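Local coordinates for N-terminal acetyltransferase-like protein (Chaetomium thermophilum, PDB 5NNP) that probably serves as the TPR-built auxiliary subunit of an N-terminal acetyltransferase complex of the NatA type, holding its partner chains on a helical scaffold, at residues E189-E200 with G535-R545; P41-M49 with E69-C80. One frame throughout, in Å; residues are numbered along the deposited sequence.

In the fold
Both contacts pack helix on helix in an all-helical, TPR-type chain, but they share no element and their centres lie 44 Å apart. Contact 1, about 20 Å from the centre of the chain, brings together helices 185-200 and 537-547, more than 300 residues apart in sequence, and most of its touching residues are buried. Contact 2 lies near the N-terminal end, about 43 Å from the centre, and joins helix 44-55 to helices 60-73 and 78-90, close in sequence; it is only partly buried. Their chemistry differs accordingly: contact 1 relies on arginine-glutamate salt bridges flanking a tyrosine, contact 2 on glycine, alanine and sulfur-bearing side chains with one serine-aspartate hydrogen bond.

Contact 1: residues E189-E200 with G535-R545; sequences EALLYKNTIIAE and GQIRAYVDMVR. With GOL (glycerol), chain T.
Tyr193 and Ile537 meet face-on: the CG2 methyl of Ile537 sits over the middle of the phenol ring, 3.5 Å from its centroid and only 3° off the ring normal, a clear CH-pi contact. Ile197 CD1 covers the opposite face, so the ring is clamped between two isoleucines, and beta-branching suits Ile537 because it supplies a methyl close to its backbone. Tyr193 lies between the helices, where its OH reaches His157; Val541 CG2 approaches its CE1 at 3.9 Å. Beside this apolar patch, Arg538 bends at chi3 and crosses Glu189 at about a right angle. Its NH2 donates to the syn lone pair of Glu189 OE1 (3.1 Å, 162°), nearly in the guanidinium plane, with a weaker bond to OE2. Leu192 CD1 lies over one guanidinium face, 3.4 Å above its plane, and Asp220 gives the same arginine a second carboxylate. A water accepts from Arg538 N and NE and donates to Glu189 O and OE1, tying backbone to side chain. A methionine in place of Arg538 would probably leave Glu189 and Asp220 without their shared cation and this water without one of its donors. Farther along, Glu200 and Arg545 reach toward each other and pair end-on in a two-pronged salt bridge, NH1 to OE1 at 2.9 Å and NH2 to OE2 at 3.1 Å. Between the two ion pairs a glycerol, probably from the crystallisation liquor, donates from O3 to Thr196 OG1 (2.8 Å). The short helical segments meet at 49°, and the whole is long-range helix packing within the NatA auxiliary-subunit family region, joining sequence-distant parts of an alpha-helical solenoid.

Contact 2: residues P41-M49 with E69-C80; sequences PKHGDTMSM and EALTIDMKSYIC
Gly44 and Ala70 let the two helices come close, their CA atoms 4.7 Å apart and the short axes nearly antiparallel. Glycine suits this place because a CB would point at the other segment and crowd Asp74; alanine offers just one methyl, which meets Met47 CB at 3.8 Å. Met47 stays extended through chi2 and then turns at chi3 (58°), so that SD lies against Ile73 CD1 while CE comes near Glu69 CG. The flexible thioether fits round the branched isoleucine, which it crosses at about a right angle; the methylenes of the poorly ordered Lys42 pass obliquely across Ile73 CD1.

On the other flank Ser77 does double duty. It turns OG to the side of CB away from its own N, and from there donates to Asp45 OD1 (2.9 Å), reaching the carboxylate from above its plane, 36° out of it. The same OG, at the N-cap of helix 78-90, accepts weak bonds from the backbone N atoms of Ile79 and Cys80. Ile79 CD1 rests against Asp45 OD2 at 3.4 Å. Deeper in, Ser48 OG donates to a water that in turn donates to Cys80 O, bridging the helices where both residues are small and buried; the sulfur of Cys80 lies beside Gly44 O.

His43 caps its own helix through ND1, which takes Thr46 N in the ring plane. Asp45 and Asp74 carry like charges, with Asp45 OD1 and Asp74 OD2 3.9 Å apart, so the Ser77 hydrogen bond probably offsets some of their repulsion. The chemistry implies close packing through small residues and sulfur, with Ser77 linking Asp45 to the start of helix 78-90, consistent with a predicted TPR repeat beginning there.

Contact 1: residues E189-E200 with G535-R545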
loop_
_atom_site.group_PDB
_atom_site.type_symbol
_atom_site.label_atom_id
_atom_site.label_comp_id
_atom_site.label_asym_id
_atom_site.label_seq_id
_atom_site.Cartn_x
_atom_site.Cartn_y
_atom_site.Cartn_z
ATOM N N GLU A 189 17.846 10.633 13.097
ATOM C CA GLU A 189 17.454 9.663 12.088
ATOM C C GLU A 189 18.635 8.892 11.514
ATOM O O GLU A 189 18.515 7.701 11.227
ATOM C CB GLU A 189 16.694 10.365 10.961
ATOM C CG GLU A 189 15.272 10.738 11.360
ATOM C CD GLU A 189 14.447 9.527 11.778
ATOM O OE1 GLU A 189 14.384 8.549 11.004
ATOM O OE2 GLU A 189 13.870 9.552 12.885
ATOM N N ALA A 190 19.777 9.569 11.359
ATOM C CA ALA A 190 20.967 8.915 10.840
ATOM C C ALA A 190 21.486 7.863 11.813
ATOM O O ALA A 190 21.973 6.822 11.387
ATOM C CB ALA A 190 22.050 9.928 10.531
ATOM N N LEU A 191 21.390 8.138 13.114
ATOM C CA LEU A 191 21.792 7.163 14.128
ATOM C C LEU A 191 20.891 5.919 14.092
ATOM O O LEU A 191 21.379 4.788 14.135
ATOM C CB LEU A 191 21.766 7.792 15.512
ATOM C CG LEU A 191 22.856 8.826 15.816
ATOM C CD1 LEU A 191 22.478 9.657 17.021
ATOM C CD2 LEU A 191 24.217 8.168 16.031
ATOM N N LEU A 192 19.580 6.115 13.978
ATOM C CA LEU A 192 18.696 4.967 13.975
ATOM C C LEU A 192 18.877 4.129 12.705
ATOM O O LEU A 192 18.848 2.897 12.749
ATOM C CB LEU A 192 17.248 5.413 14.123
ATOM C CG LEU A 192 16.848 6.045 15.462
ATOM C CD1 LEU A 192 15.388 6.504 15.412
ATOM C CD2 LEU A 192 17.072 5.100 16.651
ATOM N N TYR A 193 19.073 4.794 11.577
ATOM C CA TYR A 193 19.288 4.082 10.317
ATOM C C TYR A 193 20.503 3.151 10.407
ATOM O O TYR A 193 20.408 1.958 10.074
ATOM C CB TYR A 193 19.439 5.073 9.158
ATOM C CG TYR A 193 19.716 4.431 7.812
ATOM C CD1 TYR A 193 18.901 3.427 7.315
ATOM C CD2 TYR A 193 20.789 4.851 7.027
ATOM C CE1 TYR A 193 19.157 2.837 6.075
ATOM C CE2 TYR A 193 21.048 4.278 5.788
ATOM C CZ TYR A 193 20.233 3.271 5.318
ATOM O OH TYR A 193 20.502 2.706 4.089
ATOM N N LYS A 194 21.630 3.687 10.881
ATOM C CA LYS A 194 22.830 2.884 11.147
ATOM C C LYS A 194 22.524 1.736 12.110
ATOM O O LYS A 194 22.983 0.608 11.901
ATOM C CB LYS A 194 23.963 3.750 11.713
ATOM C CG LYS A 194 25.219 2.943 12.184
ATOM C CD LYS A 194 26.277 3.837 12.874
ATOM C CE LYS A 194 27.496 3.070 13.301
ATOM N NZ LYS A 194 28.486 3.904 14.078
ATOM N N ASN A 195 21.756 2.014 13.164
ATOM C CA ASN A 195 21.380 0.958 14.100
ATOM C C ASN A 195 20.629 -0.176 13.393
ATOM O O ASN A 195 20.947 -1.344 13.600
ATOM C CB ASN A 195 20.535 1.496 15.264
ATOM C CG ASN A 195 20.350 0.455 16.385
ATOM O OD1 ASN A 195 19.380 -0.309 16.383
ATOM N ND2 ASN A 195 21.303 0.414 17.337
ATOM N N THR A 196 19.648 0.154 12.552
ATOM C CA THR A 196 18.925 -0.908 11.863
ATOM C C THR A 196 19.889 -1.686 10.969
ATOM O O THR A 196 19.734 -2.889 10.785
ATOM C CB THR A 196 17.741 -0.383 11.027
ATOM O OG1 THR A 196 18.211 0.463 9.970
ATOM C CG2 THR A 196 16.765 0.376 11.895
ATOM N N ILE A 197 20.907 -1.010 10.446
ATOM C CA ILE A 197 21.868 -1.678 9.565
ATOM C C ILE A 197 22.714 -2.697 10.323
ATOM O O ILE A 197 22.937 -3.809 9.839
ATOM C CB ILE A 197 22.770 -0.653 8.840
ATOM C CG1 ILE A 197 21.948 0.026 7.743
ATOM C CG2 ILE A 197 23.987 -1.330 8.231
ATOM C CD1 ILE A 197 22.616 1.204 7.061
ATOM N N ILE A 198 23.161 -2.328 11.517
ATOM C CA ILE A 198 23.872 -3.265 12.372
ATOM C C ILE A 198 23.043 -4.520 12.664
ATOM O O ILE A 198 23.556 -5.627 12.641
ATOM C CB ILE A 198 24.272 -2.609 13.704
ATOM C CG1 ILE A 198 25.225 -1.435 13.447
ATOM C CG2 ILE A 198 24.914 -3.643 14.635
ATOM C CD1 ILE A 198 25.654 -0.664 14.702
ATOM N N ALA A 199 21.754 -4.357 12.924
ATOM C CA ALA A 199 20.922 -5.503 13.246
ATOM C C ALA A 199 20.709 -6.358 11.999
ATOM O O ALA A 199 20.803 -7.582 12.054
ATOM C CB ALA A 199 19.596 -5.055 13.842
ATOM N N GLU A 200 20.448 -5.712 10.868
ATOM C CA GLU A 200 20.305 -6.461 9.623
ATOM C C GLU A 200 21.580 -7.265 9.303
ATOM O O GLU A 200 21.502 -8.311 8.666
ATOM C CB GLU A 200 19.952 -5.532 8.458
ATOM C CG GLU A 200 18.527 -5.013 8.509
ATOM C CD GLU A 200 18.079 -4.386 7.204
ATOM O OE1 GLU A 200 17.001 -3.735 7.206
ATOM O OE2 GLU A 200 18.805 -4.546 6.193
ATOM N N GLY A 535 15.745 13.576 5.545
ATOM C CA GLY A 535 16.576 12.773 6.430
ATOM C C GLY A 535 15.898 11.555 7.048
ATOM O O GLY A 535 16.526 10.810 7.782
ATOM N N GLN A 536 14.617 11.352 6.755
ATOM C CA GLN A 536 13.851 10.245 7.312
ATOM C C GLN A 536 14.125 8.944 6.564
ATOM O O GLN A 536 13.297 8.468 5.798
ATOM C CB GLN A 536 12.366 10.567 7.263
ATOM C CG GLN A 536 11.981 11.803 8.058
ATOM C CD GLN A 536 11.789 11.540 9.554
ATOM O OE1 GLN A 536 12.068 10.451 10.063
ATOM N NE2 GLN A 536 11.285 12.543 10.256
ATOM N N ILE A 537 15.282 8.358 6.830
ATOM C CA ILE A 537 15.848 7.356 5.962
ATOM C C ILE A 537 15.227 5.965 6.064
ATOM O O ILE A 537 15.045 5.301 5.052
ATOM C CB ILE A 537 17.360 7.247 6.214
ATOM C CG1 ILE A 537 17.965 8.657 6.244
ATOM C CG2 ILE A 537 17.997 6.384 5.153
ATOM C CD1 ILE A 537 17.740 9.443 4.971
ATOM N N ARG A 538 14.943 5.507 7.274
ATOM C CA ARG A 538 14.287 4.217 7.435
ATOM C C ARG A 538 12.940 4.155 6.675
ATOM O O ARG A 538 12.623 3.135 6.060
ATOM C CB ARG A 538 14.098 3.906 8.924
ATOM C CG ARG A 538 15.404 3.618 9.658
ATOM C CD ARG A 538 15.214 3.656 11.163
ATOM N NE ARG A 538 14.684 4.946 11.586
ATOM C CZ ARG A 538 13.676 5.096 12.433
ATOM N NH1 ARG A 538 13.111 4.030 12.965
ATOM N NH2 ARG A 538 13.248 6.310 12.761
ATOM N N ALA A 539 12.173 5.244 6.672
ATOM C CA ALA A 539 10.900 5.228 5.961
ATOM C C ALA A 539 11.153 5.072 4.476
ATOM O O ALA A 539 10.451 4.311 3.795
ATOM C CB ALA A 539 10.066 6.495 6.244
ATOM N N TYR A 540 12.155 5.792 3.977
ATOM C CA TYR A 540 12.515 5.681 2.571
ATOM C C TYR A 540 12.828 4.222 2.185
ATOM O O TYR A 540 12.331 3.718 1.170
ATOM C CB TYR A 540 13.711 6.573 2.231
ATOM C CG TYR A 540 14.220 6.330 0.831
ATOM C CD1 TYR A 540 13.614 6.931 -0.262
ATOM C CD2 TYR A 540 15.293 5.474 0.598
ATOM C CE1 TYR A 540 14.070 6.702 -1.540
ATOM C CE2 TYR A 540 15.751 5.233 -0.672
ATOM C CZ TYR A 540 15.138 5.847 -1.748
ATOM O OH TYR A 540 15.592 5.601 -3.033
ATOM N N VAL A 541 13.643 3.549 2.995
ATOM C CA VAL A 541 14.029 2.187 2.688
ATOM C C VAL A 541 12.826 1.259 2.832
ATOM O O VAL A 541 12.742 0.263 2.127
ATOM C CB VAL A 541 15.186 1.679 3.577
ATOM C CG1 VAL A 541 15.400 0.189 3.338
ATOM C CG2 VAL A 541 16.464 2.432 3.282
ATOM N N ASP A 542 11.899 1.588 3.733
ATOM C CA ASP A 542 10.630 0.853 3.828
ATOM C C ASP A 542 9.823 0.966 2.544
ATOM O O ASP A 542 9.232 -0.009 2.073
ATOM C CB ASP A 542 9.771 1.357 4.982
ATOM C CG ASP A 542 10.185 0.784 6.306
ATOM O OD1 ASP A 542 10.815 -0.290 6.309
ATOM O OD2 ASP A 542 9.863 1.405 7.345
ATOM N N MET A 543 9.794 2.170 1.990
ATOM C CA MET A 543 9.010 2.428 0.800
ATOM C C MET A 543 9.556 1.645 -0.386
ATOM O O MET A 543 8.818 0.914 -1.050
ATOM C CB MET A 543 8.992 3.919 0.497
ATOM C CG MET A 543 8.184 4.239 -0.728
ATOM S SD MET A 543 8.922 5.538 -1.721
ATOM C CE MET A 543 10.467 4.783 -2.123
ATOM N N VAL A 544 10.858 1.799 -0.624
ATOM C CA VAL A 544 11.575 1.067 -1.651
ATOM C C VAL A 544 11.300 -0.448 -1.606
ATOM O O VAL A 544 11.026 -1.077 -2.628
ATOM C CB VAL A 544 13.102 1.295 -1.523
ATOM C CG1 VAL A 544 13.860 0.300 -2.413
ATOM C CG2 VAL A 544 13.460 2.752 -1.875
ATOM N N ARG A 545 11.376 -1.027 -0.415
ATOM C CA ARG A 545 11.172 -2.457 -0.278
ATOM C C ARG A 545 9.716 -2.842 -0.543
ATOM O O ARG A 545 9.459 -3.872 -1.160
ATOM C CB ARG A 545 11.634 -2.931 1.102
ATOM C CG ARG A 545 13.165 -2.922 1.225
ATOM C CD ARG A 545 13.658 -3.187 2.641
ATOM N NE ARG A 545 15.100 -3.401 2.656
ATOM C CZ ARG A 545 15.817 -3.598 3.753
ATOM N NH1 ARG A 545 15.215 -3.600 4.939
ATOM N NH2 ARG A 545 17.133 -3.793 3.656
HETATM C C1 GOL T . 13.251 0.025 7.532
HETATM O O1 GOL T . 13.097 -1.320 7.120
HETATM C C2 GOL T . 14.642 0.245 8.087
HETATM O O2 GOL T . 14.640 -0.378 9.354
HETATM C C3 GOL T . 15.637 -0.419 7.134
HETATM O O3 GOL T . 16.975 -0.130 7.478
HETATM O O HOH W 1 16.036 7.006 9.688
#

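Contact 2: residues P41-M49 with E69-C80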
loop_
_atom_site.group_PDB
_atom_site.type_symbol
_atom_site.label_atom_id
_atom_site.label_comp_id
_atom_site.label_asym_id
_atom_site.label_seq_id
_atom_site.Cartn_x
_atom_site.Cartn_y
_atom_site.Cartn_z
ATOM N N PRO A 41 22.812 23.004 -41.946
ATOM C CA PRO A 41 21.736 22.017 -41.773
ATOM C C PRO A 41 22.154 20.746 -41.029
ATOM O O PRO A 41 21.285 20.037 -40.528
ATOM C CB PRO A 41 21.323 21.694 -43.212
ATOM C CG PRO A 41 22.507 22.015 -44.029
ATOM C CD PRO A 41 23.175 23.179 -43.362
ATOM N N LYS A 42 23.449 20.457 -40.957
ATOM C CA LYS A 42 23.918 19.350 -40.131
ATOM C C LYS A 42 24.572 19.863 -38.851
ATOM O O LYS A 42 25.676 19.445 -38.492
ATOM C CB LYS A 42 24.899 18.459 -40.893
ATOM C CG LYS A 42 24.258 17.531 -41.911
ATOM C CD LYS A 42 25.129 16.295 -42.136
ATOM C CE LYS A 42 24.434 15.274 -43.027
ATOM N NZ LYS A 42 25.095 13.940 -42.964
ATOM N N HIS A 43 23.894 20.778 -38.166
ATOM C CA HIS A 43 24.337 21.179 -36.841
ATOM C C HIS A 43 23.542 20.406 -35.801
ATOM O O HIS A 43 22.400 20.747 -35.497
ATOM C CB HIS A 43 24.183 22.684 -36.621
ATOM C CG HIS A 43 24.918 23.184 -35.418
ATOM N ND1 HIS A 43 24.395 23.114 -34.147
ATOM C CD2 HIS A 43 26.149 23.730 -35.288
ATOM C CE1 HIS A 43 25.267 23.605 -33.286
ATOM N NE2 HIS A 43 26.338 23.989 -33.954
ATOM N N GLY A 44 24.166 19.363 -35.263
ATOM C CA GLY A 44 23.534 18.471 -34.305
ATOM C C GLY A 44 22.927 19.108 -33.068
ATOM O O GLY A 44 21.793 18.803 -32.708
ATOM N N ASP A 45 23.678 19.984 -32.406
ATOM C CA ASP A 45 23.194 20.601 -31.177
ATOM C C ASP A 45 21.881 21.328 -31.412
ATOM O O ASP A 45 20.983 21.280 -30.573
ATOM C CB ASP A 45 24.235 21.561 -30.609
ATOM C CG ASP A 45 25.447 20.843 -30.066
ATOM O OD1 ASP A 45 25.596 19.644 -30.367
ATOM O OD2 ASP A 45 26.251 21.477 -29.348
ATOM N N THR A 46 21.761 21.979 -32.564
ATOM C CA THR A 46 20.543 22.700 -32.898
ATOM C C THR A 46 19.383 21.746 -33.210
ATOM O O THR A 46 18.243 21.998 -32.819
ATOM C CB THR A 46 20.776 23.654 -34.086
ATOM O OG1 THR A 46 21.760 24.630 -33.722
ATOM C CG2 THR A 46 19.484 24.372 -34.469
ATOM N N MET A 47 19.671 20.648 -33.904
ATOM C CA MET A 47 18.627 19.698 -34.252
ATOM C C MET A 47 18.006 19.116 -32.986
ATOM O O MET A 47 16.785 18.959 -32.905
ATOM C CB MET A 47 19.177 18.583 -35.138
ATOM C CG MET A 47 19.893 19.066 -36.379
ATOM S SD MET A 47 20.560 17.681 -37.325
ATOM C CE MET A 47 19.069 16.741 -37.632
ATOM N N SER A 48 18.859 18.804 -32.007
ATOM C CA SER A 48 18.420 18.293 -30.706
ATOM C C SER A 48 17.540 19.293 -29.964
ATOM O O SER A 48 16.533 18.914 -29.373
ATOM C CB SER A 48 19.624 17.935 -29.826
ATOM O OG SER A 48 20.423 16.930 -30.419
ATOM N N MET A 49 17.935 20.563 -29.982
ATOM C CA MET A 49 17.161 21.617 -29.330
ATOM C C MET A 49 15.796 21.770 -29.973
ATOM O O MET A 49 14.820 22.114 -29.312
ATOM C CB MET A 49 17.911 22.944 -29.380
ATOM C CG MET A 49 19.109 22.997 -28.460
ATOM S SD MET A 49 18.629 22.583 -26.778
ATOM C CE MET A 49 17.307 23.762 -26.514
ATOM N N GLU A 69 18.405 11.270 -35.305
ATOM C CA GLU A 69 19.173 11.759 -36.444
ATOM C C GLU A 69 20.320 12.681 -35.996
ATOM O O GLU A 69 21.392 12.690 -36.601
ATOM C CB GLU A 69 18.250 12.505 -37.418
ATOM C CG GLU A 69 18.911 12.892 -38.710
ATOM C CD GLU A 69 19.446 11.683 -39.448
ATOM O OE1 GLU A 69 18.681 10.706 -39.605
ATOM O OE2 GLU A 69 20.629 11.705 -39.860
ATOM N N ALA A 70 20.075 13.451 -34.934
ATOM C CA ALA A 70 21.005 14.476 -34.495
ATOM C C ALA A 70 22.229 13.838 -33.888
ATOM O O ALA A 70 23.360 14.233 -34.173
ATOM C CB ALA A 70 20.347 15.420 -33.490
ATOM N N LEU A 71 22.000 12.831 -33.057
ATOM C CA LEU A 71 23.114 12.187 -32.392
ATOM C C LEU A 71 23.859 11.271 -33.372
ATOM O O LEU A 71 24.974 10.849 -33.099
ATOM C CB LEU A 71 22.638 11.436 -31.143
ATOM C CG LEU A 71 21.590 10.343 -31.272
ATOM C CD1 LEU A 71 22.260 9.105 -31.811
ATOM C CD2 LEU A 71 20.947 10.089 -29.912
ATOM N N THR A 72 23.264 10.995 -34.525
ATOM C CA THR A 72 24.004 10.328 -35.584
ATOM C C THR A 72 25.045 11.292 -36.154
ATOM O O THR A 72 26.200 10.937 -36.369
ATOM C CB THR A 72 23.080 9.841 -36.724
ATOM O OG1 THR A 72 22.201 8.821 -36.237
ATOM C CG2 THR A 72 23.897 9.284 -37.875
ATOM N N ILE A 73 24.616 12.520 -36.399
ATOM C CA ILE A 73 25.476 13.522 -36.999
ATOM C C ILE A 73 26.628 13.881 -36.083
ATOM O O ILE A 73 27.770 14.009 -36.531
ATOM C CB ILE A 73 24.687 14.783 -37.341
ATOM C CG1 ILE A 73 23.824 14.508 -38.572
ATOM C CG2 ILE A 73 25.633 15.946 -37.575
ATOM C CD1 ILE A 73 22.781 15.538 -38.833
ATOM N N ASP A 74 26.319 14.042 -34.801
ATOM C CA ASP A 74 27.313 14.423 -33.810
ATOM C C ASP A 74 27.261 13.468 -32.624
ATOM O O ASP A 74 26.619 13.756 -31.604
ATOM C CB ASP A 74 27.092 15.864 -33.353
ATOM C CG ASP A 74 28.271 16.412 -32.576
ATOM O OD1 ASP A 74 29.163 15.616 -32.201
ATOM O OD2 ASP A 74 28.307 17.640 -32.340
ATOM N N MET A 75 27.947 12.336 -32.759
ATOM C CA MET A 75 27.807 11.245 -31.795
ATOM C C MET A 75 28.556 11.540 -30.501
ATOM O O MET A 75 28.314 10.896 -29.481
ATOM C CB MET A 75 28.297 9.924 -32.395
ATOM C CG MET A 75 27.714 9.608 -33.766
ATOM S SD MET A 75 28.458 8.140 -34.527
ATOM C CE MET A 75 28.083 6.927 -33.254
ATOM N N LYS A 76 29.449 12.524 -30.550
ATOM C CA LYS A 76 30.248 12.889 -29.389
ATOM C C LYS A 76 29.732 14.169 -28.688
ATOM O O LYS A 76 30.419 14.732 -27.835
ATOM C CB LYS A 76 31.721 13.056 -29.801
ATOM C CG LYS A 76 32.384 11.761 -30.282
ATOM C CD LYS A 76 33.843 11.982 -30.720
ATOM C CE LYS A 76 34.569 10.656 -31.008
ATOM N NZ LYS A 76 35.968 10.827 -31.509
ATOM N N SER A 77 28.528 14.619 -29.043
ATOM C CA SER A 77 27.903 15.769 -28.373
ATOM C C SER A 77 27.080 15.352 -27.164
ATOM O O SER A 77 26.196 14.496 -27.277
ATOM C CB SER A 77 27.010 16.531 -29.344
ATOM O OG SER A 77 26.165 17.436 -28.653
ATOM N N TYR A 78 27.350 15.962 -26.013
ATOM C CA TYR A 78 26.659 15.570 -24.780
ATOM C C TYR A 78 25.240 16.137 -24.758
ATOM O O TYR A 78 24.360 15.616 -24.076
ATOM C CB TYR A 78 27.445 16.017 -23.525
ATOM C CG TYR A 78 27.221 17.451 -23.115
ATOM C CD1 TYR A 78 26.151 17.800 -22.305
ATOM C CD2 TYR A 78 28.074 18.457 -23.539
ATOM C CE1 TYR A 78 25.936 19.107 -21.930
ATOM C CE2 TYR A 78 27.864 19.775 -23.171
ATOM C CZ TYR A 78 26.791 20.090 -22.367
ATOM O OH TYR A 78 26.568 21.395 -21.987
ATOM N N ILE A 79 25.024 17.211 -25.509
ATOM C CA ILE A 79 23.691 17.774 -25.654
ATOM C C ILE A 79 22.765 16.822 -26.406
ATOM O O ILE A 79 21.652 16.548 -25.946
ATOM C CB ILE A 79 23.737 19.126 -26.369
ATOM C CG1 ILE A 79 24.397 20.163 -25.455
ATOM C CG2 ILE A 79 22.346 19.573 -26.776
ATOM C CD1 ILE A 79 24.868 21.431 -26.189
ATOM N N CYS A 80 23.224 16.302 -27.542
ATOM C CA CYS A 80 22.403 15.372 -28.308
ATOM C C CYS A 80 21.993 14.145 -27.463
ATOM O O CYS A 80 20.833 13.721 -27.482
ATOM C CB CYS A 80 23.133 14.935 -29.575
ATOM S SG CYS A 80 23.598 16.308 -30.683
HETATM O O HOH W 2 19.347 14.365 -29.866
#